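PDB 6WH7: penaeus monodon metallodensovirus major capsid protein from Penaeus monodon metallodensovirus, which forms the icosahedral shell of this shrimp densovirus, 60 copies of a jelly-roll subunit assembling into the capsid that probably packages and delivers the viral genome. Local coordinates for residues Thr62-Arg67 / Val105-Tyr110; Met88-Glu93 / Leu293-Glu298. All blocks are in the same frame, centred on the assembly; numbering follows the deposited sequence.

Interaction 1 (Thr62-Arg67 / Val105-Tyr110)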
loop_
_atom_site.group_PDB
_atom_site.type_symbol
_atom_site.label_atom_id
_atom_site.label_comp_id
_atom_site.label_asym_id
_atom_site.label_seq_id
_atom_site.Cartn_x
_atom_site.Cartn_y
_atom_site.Cartn_z
ATOM N N THR A 62 35.801 -14.709 78.669
ATOM C CA THR A 62 35.042 -15.486 79.627
ATOM C C THR A 62 34.183 -14.539 80.439
ATOM O O THR A 62 34.308 -13.319 80.349
ATOM C CB THR A 62 35.939 -16.299 80.554
ATOM O OG1 THR A 62 35.125 -17.177 81.337
ATOM C CG2 THR A 62 36.708 -15.396 81.485
ATOM N N ALA A 63 33.282 -15.112 81.219
ATOM C CA ALA A 63 32.481 -14.333 82.139
ATOM C C ALA A 63 32.396 -15.071 83.459
ATOM O O ALA A 63 32.750 -16.244 83.566
ATOM C CB ALA A 63 31.082 -14.057 81.586
ATOM N N ILE A 64 31.939 -14.354 84.475
ATOM C CA ILE A 64 31.547 -14.935 85.746
ATOM C C ILE A 64 30.137 -14.451 86.019
ATOM O O ILE A 64 29.918 -13.254 86.230
ATOM C CB ILE A 64 32.490 -14.543 86.886
ATOM C CG1 ILE A 64 33.861 -15.168 86.664
ATOM C CG2 ILE A 64 31.909 -14.959 88.214
ATOM C CD1 ILE A 64 34.904 -14.668 87.594
ATOM N N LYS A 65 29.182 -15.367 86.005
ATOM C CA LYS A 65 27.787 -15.055 86.263
ATOM C C LYS A 65 27.420 -15.639 87.613
ATOM O O LYS A 65 27.618 -16.832 87.845
ATOM C CB LYS A 65 26.893 -15.611 85.159
ATOM C CG LYS A 65 27.140 -14.958 83.828
ATOM C CD LYS A 65 26.482 -15.688 82.691
ATOM C CE LYS A 65 24.984 -15.658 82.813
ATOM N NZ LYS A 65 24.342 -16.365 81.678
ATOM N N LEU A 66 26.916 -14.800 88.505
ATOM C CA LEU A 66 26.529 -15.219 89.840
ATOM C C LEU A 66 25.133 -14.709 90.141
ATOM O O LEU A 66 24.782 -13.589 89.771
ATOM C CB LEU A 66 27.503 -14.705 90.888
ATOM C CG LEU A 66 28.910 -15.281 90.877
ATOM C CD1 LEU A 66 29.772 -14.522 91.842
ATOM C CD2 LEU A 66 28.852 -16.730 91.262
ATOM N N ARG A 67 24.343 -15.533 90.811
ATOM C CA ARG A 67 22.964 -15.207 91.126
ATOM C C ARG A 67 22.737 -15.313 92.622
ATOM O O ARG A 67 23.313 -16.170 93.294
ATOM C CB ARG A 67 21.999 -16.106 90.372
ATOM C CG ARG A 67 20.552 -15.840 90.656
ATOM C CD ARG A 67 19.675 -16.651 89.747
ATOM N NE ARG A 67 19.917 -18.078 89.870
ATOM C CZ ARG A 67 20.557 -18.796 88.959
ATOM N NH1 ARG A 67 21.003 -18.214 87.860
ATOM N NH2 ARG A 67 20.740 -20.090 89.140
ATOM N N VAL A 105 35.544 -17.663 98.310
ATOM C CA VAL A 105 34.315 -17.447 97.567
ATOM C C VAL A 105 34.566 -17.049 96.130
ATOM O O VAL A 105 33.615 -16.731 95.410
ATOM C CB VAL A 105 33.430 -16.418 98.282
ATOM C CG1 VAL A 105 32.890 -17.028 99.534
ATOM C CG2 VAL A 105 34.242 -15.215 98.647
ATOM N N HIS A 106 35.818 -17.023 95.702
ATOM C CA HIS A 106 36.137 -16.652 94.336
ATOM C C HIS A 106 35.619 -17.699 93.367
ATOM O O HIS A 106 35.621 -18.894 93.657
ATOM C CB HIS A 106 37.642 -16.493 94.191
ATOM C CG HIS A 106 38.214 -15.436 95.078
ATOM N ND1 HIS A 106 38.144 -14.095 94.774
ATOM C CD2 HIS A 106 38.811 -15.518 96.288
ATOM C CE1 HIS A 106 38.712 -13.400 95.743
ATOM N NE2 HIS A 106 39.118 -14.239 96.676
ATOM N N HIS A 107 35.157 -17.239 92.215
ATOM C CA HIS A 107 34.737 -18.156 91.177
ATOM C C HIS A 107 35.964 -18.807 90.562
ATOM O O HIS A 107 37.051 -18.228 90.538
ATOM C CB HIS A 107 33.925 -17.412 90.124
ATOM C CG HIS A 107 33.185 -18.305 89.185
ATOM N ND1 HIS A 107 33.777 -18.886 88.088
ATOM C CD2 HIS A 107 31.895 -18.706 89.173
ATOM C CE1 HIS A 107 32.885 -19.615 87.445
ATOM N NE2 HIS A 107 31.735 -19.522 88.083
ATOM N N LYS A 108 35.800 -20.036 90.080
ATOM C CA LYS A 108 36.966 -20.757 89.594
ATOM C C LYS A 108 37.469 -20.221 88.266
ATOM O O LYS A 108 38.651 -20.385 87.961
ATOM C CB LYS A 108 36.672 -22.244 89.471
ATOM C CG LYS A 108 36.454 -22.908 90.789
ATOM C CD LYS A 108 36.383 -24.388 90.651
ATOM C CE LYS A 108 37.744 -24.929 90.318
ATOM N NZ LYS A 108 38.711 -24.693 91.410
ATOM N N ASN A 109 36.610 -19.591 87.468
ATOM C CA ASN A 109 37.099 -18.951 86.256
ATOM C C ASN A 109 38.043 -17.813 86.572
ATOM O O ASN A 109 38.913 -17.492 85.760
ATOM C CB ASN A 109 35.947 -18.438 85.404
ATOM C CG ASN A 109 35.294 -19.524 84.617
ATOM O OD1 ASN A 109 35.891 -20.562 84.368
ATOM N ND2 ASN A 109 34.070 -19.290 84.195
ATOM N N TYR A 110 37.896 -17.190 87.733
ATOM C CA TYR A 110 38.816 -16.118 88.063
ATOM C C TYR A 110 40.156 -16.664 88.524
ATOM O O TYR A 110 41.204 -16.170 88.102
ATOM C CB TYR A 110 38.232 -15.207 89.129
ATOM C CG TYR A 110 39.155 -14.059 89.382
ATOM C CD1 TYR A 110 39.217 -13.013 88.488
ATOM C CD2 TYR A 110 39.993 -14.038 90.479
ATOM C CE1 TYR A 110 40.060 -11.974 88.682
ATOM C CE2 TYR A 110 40.845 -12.994 90.684
ATOM C CZ TYR A 110 40.872 -11.966 89.777
ATOM O OH TYR A 110 41.707 -10.904 89.950
#

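Interaction 2 (Met88-Glu93 / Leu293-Glu298)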
loop_
_atom_site.group_PDB
_atom_site.type_symbol
_atom_site.label_atom_id
_atom_site.label_comp_id
_atom_site.label_asym_id
_atom_site.label_seq_id
_atom_site.Cartn_x
_atom_site.Cartn_y
_atom_site.Cartn_z
ATOM N N MET A 88 35.093 -4.627 91.935
ATOM C CA MET A 88 35.370 -5.888 91.253
ATOM C C MET A 88 34.890 -7.072 92.070
ATOM O O MET A 88 34.336 -8.030 91.526
ATOM C CB MET A 88 36.865 -6.018 90.971
ATOM C CG MET A 88 37.400 -5.120 89.893
ATOM S SD MET A 88 36.769 -5.530 88.270
ATOM C CE MET A 88 37.546 -7.117 88.026
ATOM N N ARG A 89 35.087 -7.018 93.384
ATOM C CA ARG A 89 34.716 -8.115 94.265
ATOM C C ARG A 89 33.230 -8.423 94.214
ATOM O O ARG A 89 32.818 -9.529 94.570
ATOM C CB ARG A 89 35.134 -7.757 95.680
ATOM C CG ARG A 89 34.960 -8.838 96.675
ATOM C CD ARG A 89 35.352 -8.333 98.016
ATOM N NE ARG A 89 36.764 -7.986 98.075
ATOM C CZ ARG A 89 37.716 -8.845 98.404
ATOM N NH1 ARG A 89 37.397 -10.091 98.717
ATOM N NH2 ARG A 89 38.979 -8.460 98.437
ATOM N N PHE A 90 32.423 -7.470 93.764
ATOM C CA PHE A 90 30.982 -7.652 93.712
ATOM C C PHE A 90 30.593 -8.685 92.667
ATOM O O PHE A 90 29.705 -9.509 92.899
ATOM C CB PHE A 90 30.344 -6.293 93.431
ATOM C CG PHE A 90 28.854 -6.307 93.319
ATOM C CD1 PHE A 90 28.064 -6.405 94.442
ATOM C CD2 PHE A 90 28.243 -6.126 92.098
ATOM C CE1 PHE A 90 26.702 -6.384 94.338
ATOM C CE2 PHE A 90 26.887 -6.100 91.995
ATOM C CZ PHE A 90 26.115 -6.229 93.114
ATOM N N TYR A 91 31.227 -8.638 91.502
ATOM C CA TYR A 91 30.850 -9.478 90.376
ATOM C C TYR A 91 31.490 -10.858 90.383
ATOM O O TYR A 91 30.820 -11.858 90.117
ATOM C CB TYR A 91 31.203 -8.752 89.091
ATOM C CG TYR A 91 30.460 -7.472 88.951
ATOM C CD1 TYR A 91 29.219 -7.439 88.356
ATOM C CD2 TYR A 91 30.984 -6.295 89.441
ATOM C CE1 TYR A 91 28.534 -6.274 88.232
ATOM C CE2 TYR A 91 30.304 -5.127 89.320
ATOM C CZ TYR A 91 29.079 -5.119 88.712
ATOM O OH TYR A 91 28.382 -3.948 88.583
ATOM N N CYS A 92 32.787 -10.929 90.636
ATOM C CA CYS A 92 33.546 -12.157 90.469
ATOM C C CYS A 92 33.778 -12.907 91.767
ATOM O O CYS A 92 34.484 -13.915 91.768
ATOM C CB CYS A 92 34.871 -11.859 89.765
ATOM S SG CYS A 92 35.732 -10.440 90.376
ATOM N N GLU A 93 33.204 -12.443 92.863
ATOM C CA GLU A 93 33.386 -13.064 94.160
ATOM C C GLU A 93 32.047 -13.085 94.867
ATOM O O GLU A 93 31.353 -12.066 94.910
ATOM C CB GLU A 93 34.437 -12.296 94.954
ATOM C CG GLU A 93 34.673 -12.763 96.335
ATOM C CD GLU A 93 35.904 -12.130 96.913
ATOM O OE1 GLU A 93 36.584 -11.406 96.162
ATOM O OE2 GLU A 93 36.189 -12.334 98.110
ATOM N N LEU A 293 19.387 -10.962 92.505
ATOM C CA LEU A 293 20.563 -10.270 92.007
ATOM C C LEU A 293 21.339 -11.230 91.122
ATOM O O LEU A 293 21.895 -12.215 91.608
ATOM C CB LEU A 293 21.429 -9.761 93.153
ATOM C CG LEU A 293 22.728 -9.105 92.711
ATOM C CD1 LEU A 293 22.430 -7.883 91.892
ATOM C CD2 LEU A 293 23.570 -8.753 93.900
ATOM N N GLU A 294 21.364 -10.948 89.829
ATOM C CA GLU A 294 22.223 -11.641 88.883
ATOM C C GLU A 294 23.285 -10.674 88.396
ATOM O O GLU A 294 22.968 -9.688 87.729
ATOM C CB GLU A 294 21.431 -12.188 87.702
ATOM C CG GLU A 294 20.602 -13.396 88.005
ATOM C CD GLU A 294 19.826 -13.863 86.801
ATOM O OE1 GLU A 294 19.713 -13.087 85.832
ATOM O OE2 GLU A 294 19.356 -15.014 86.803
ATOM N N THR A 295 24.536 -10.956 88.721
ATOM C CA THR A 295 25.654 -10.158 88.255
ATOM C C THR A 295 26.417 -10.921 87.189
ATOM O O THR A 295 26.460 -12.150 87.194
ATOM C CB THR A 295 26.597 -9.790 89.400
ATOM O OG1 THR A 295 27.133 -10.982 89.983
ATOM C CG2 THR A 295 25.856 -9.028 90.456
ATOM N N GLU A 296 26.996 -10.182 86.255
ATOM C CA GLU A 296 27.867 -10.769 85.254
ATOM C C GLU A 296 29.042 -9.842 85.012
ATOM O O GLU A 296 28.856 -8.641 84.817
ATOM C CB GLU A 296 27.125 -11.020 83.948
ATOM C CG GLU A 296 27.980 -11.654 82.887
ATOM C CD GLU A 296 27.221 -11.898 81.607
ATOM O OE1 GLU A 296 26.027 -11.537 81.546
ATOM O OE2 GLU A 296 27.815 -12.449 80.658
ATOM N N ILE A 297 30.244 -10.401 85.031
ATOM C CA ILE A 297 31.450 -9.696 84.631
ATOM C C ILE A 297 32.107 -10.502 83.526
ATOM O O ILE A 297 32.311 -11.710 83.671
ATOM C CB ILE A 297 32.404 -9.477 85.819
ATOM C CG1 ILE A 297 33.627 -8.683 85.379
ATOM C CG2 ILE A 297 32.776 -10.788 86.480
ATOM C CD1 ILE A 297 34.425 -8.165 86.514
ATOM N N GLU A 298 32.404 -9.849 82.416
ATOM C CA GLU A 298 32.922 -10.508 81.228
ATOM C C GLU A 298 34.410 -10.226 81.131
ATOM O O GLU A 298 34.803 -9.102 80.842
ATOM C CB GLU A 298 32.209 -10.007 79.980
ATOM C CG GLU A 298 30.743 -10.319 79.926
ATOM C CD GLU A 298 30.094 -9.762 78.683
ATOM O OE1 GLU A 298 30.768 -9.006 77.955
ATOM O OE2 GLU A 298 28.912 -10.071 78.432
#

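Interaction 1 (Thr62-Arg67 / Val105-Tyr110)
Thr62 and Asn109 open the contact, the hydroxyl OG1 of Thr62 lying beside the amide, 3.7 Å from Asn109 ND2. That nitrogen turns to the neighbouring carbonyl, donating a weak hydrogen bond to Ala63 O (3.4 Å, N-H...O 146°). Asn109 suits this place because its two polar ends serve different partners: OD1 accepts from Trp304 N of a second subunit, and Gln306 of that subunit also donates to Ala63 O. The small methyl of Ala63 points away, against Glu296 on the next strand.

Ile64 carries most of the apolar contact, its branches spreading over several partners. CG2, opposite the backbone N, reaches His107 CB at 3.7 Å and meets the imidazole obliquely, while the longer arm ends with CD1 3.7 Å from Tyr110 CB. The chain of Tyr110 then leads off to its own partner, Tyr234. Histidine suits its place: the CB and ring carbons of His107 pack on Ile64 while ND1 accepts from Asn109 N at 3.0 Å, that nitrogen lying 18° out of the ring plane. Leu66 completes the row, its CD2 standing near the plane of that ring, at an edge, 4.2 Å from His107 CD2.

His107 is the N-cap of helix 108-113, and the arrangement is a capped helix packed beside the first long strand of a viral jelly roll, at a subunit interface.

Interaction 2 (Met88-Glu93 / Leu293-Glu298)
Tyr91 meets Thr295 and Ile297 where the short, weakly bonded helix 88-92 crosses strand 287-302, the last long strand of the viral jelly-roll barrel. The segment axes pass 7.6 Å apart at 105°, so the helix lies athwart the strand and spreads its side chains along it: Phe90 towards Leu293, Tyr91 in the middle, Met88 and Cys92 towards Ile297.

The tyrosine can be followed outwards. Its CB packs on the branched carbon of the isoleucine, Tyr91 CB lying 3.6 Å from Ile297 CB, with Ile297 CG2 almost as close. CG remains within reach of the same Ile297 CB. With CG set beside the backbone N (chi1 -62°), the ring swings across the strand, past Thr295. Tyr91 CD1 lies 3.7 Å from Thr295 CB and also approaches the carbonyl of Glu296, both meeting the ring obliquely, and CE1 touches the same pair more loosely. The hydroxyl at the tip finds its hydrogen bond at Trp85 O. A tyrosine thus fits well, greasy along its length and polar only at its end. One face of its ring is covered by Phe90, whose CD2 stands over the ring centre.

Phe90 itself packs towards Leu293, with CZ 3.7 Å from Leu293 CD2 and CE2 3.5 Å from Thr295 CG2. Threonine serves both needs here: its methyl joins the apolar layer, while OG1 pairs with Arg184 NH1, which also binds Phe90 O. Within 88-93, Arg89 NH1 and Glu93 OE2 form a salt bridge. Met88, bent at chi2 and chi3, curls its thioether across the isoleucine at about a right angle, bringing Met88 CE to 3.6 Å from Ile297 CD1.

Interactions 1 and 2 adjoin, their centres about 7 Å apart, because strands 59-75 and 287-302 are antiparallel neighbours in one sheet of the jelly roll. Probable backbone hydrogen bonds join them, from Ile64 N to Ile297 O and from Thr295 N to Leu66 O, each 2.8 Å. Segment 88-93 also packs on strand 62-67, Cys92 against Ile64 and the backbone of Tyr91 against Leu66 CD1, and it meets segment 105-110 where His106 packs on Glu93. Tyr234 bridges further, its hydroxyl bonding Glu93 OE1 while its backbone N bonds Tyr110 OH. Interaction 1 faces a second subunit, whereas interaction 2 lies deeper, about 8 Å from the chain centre.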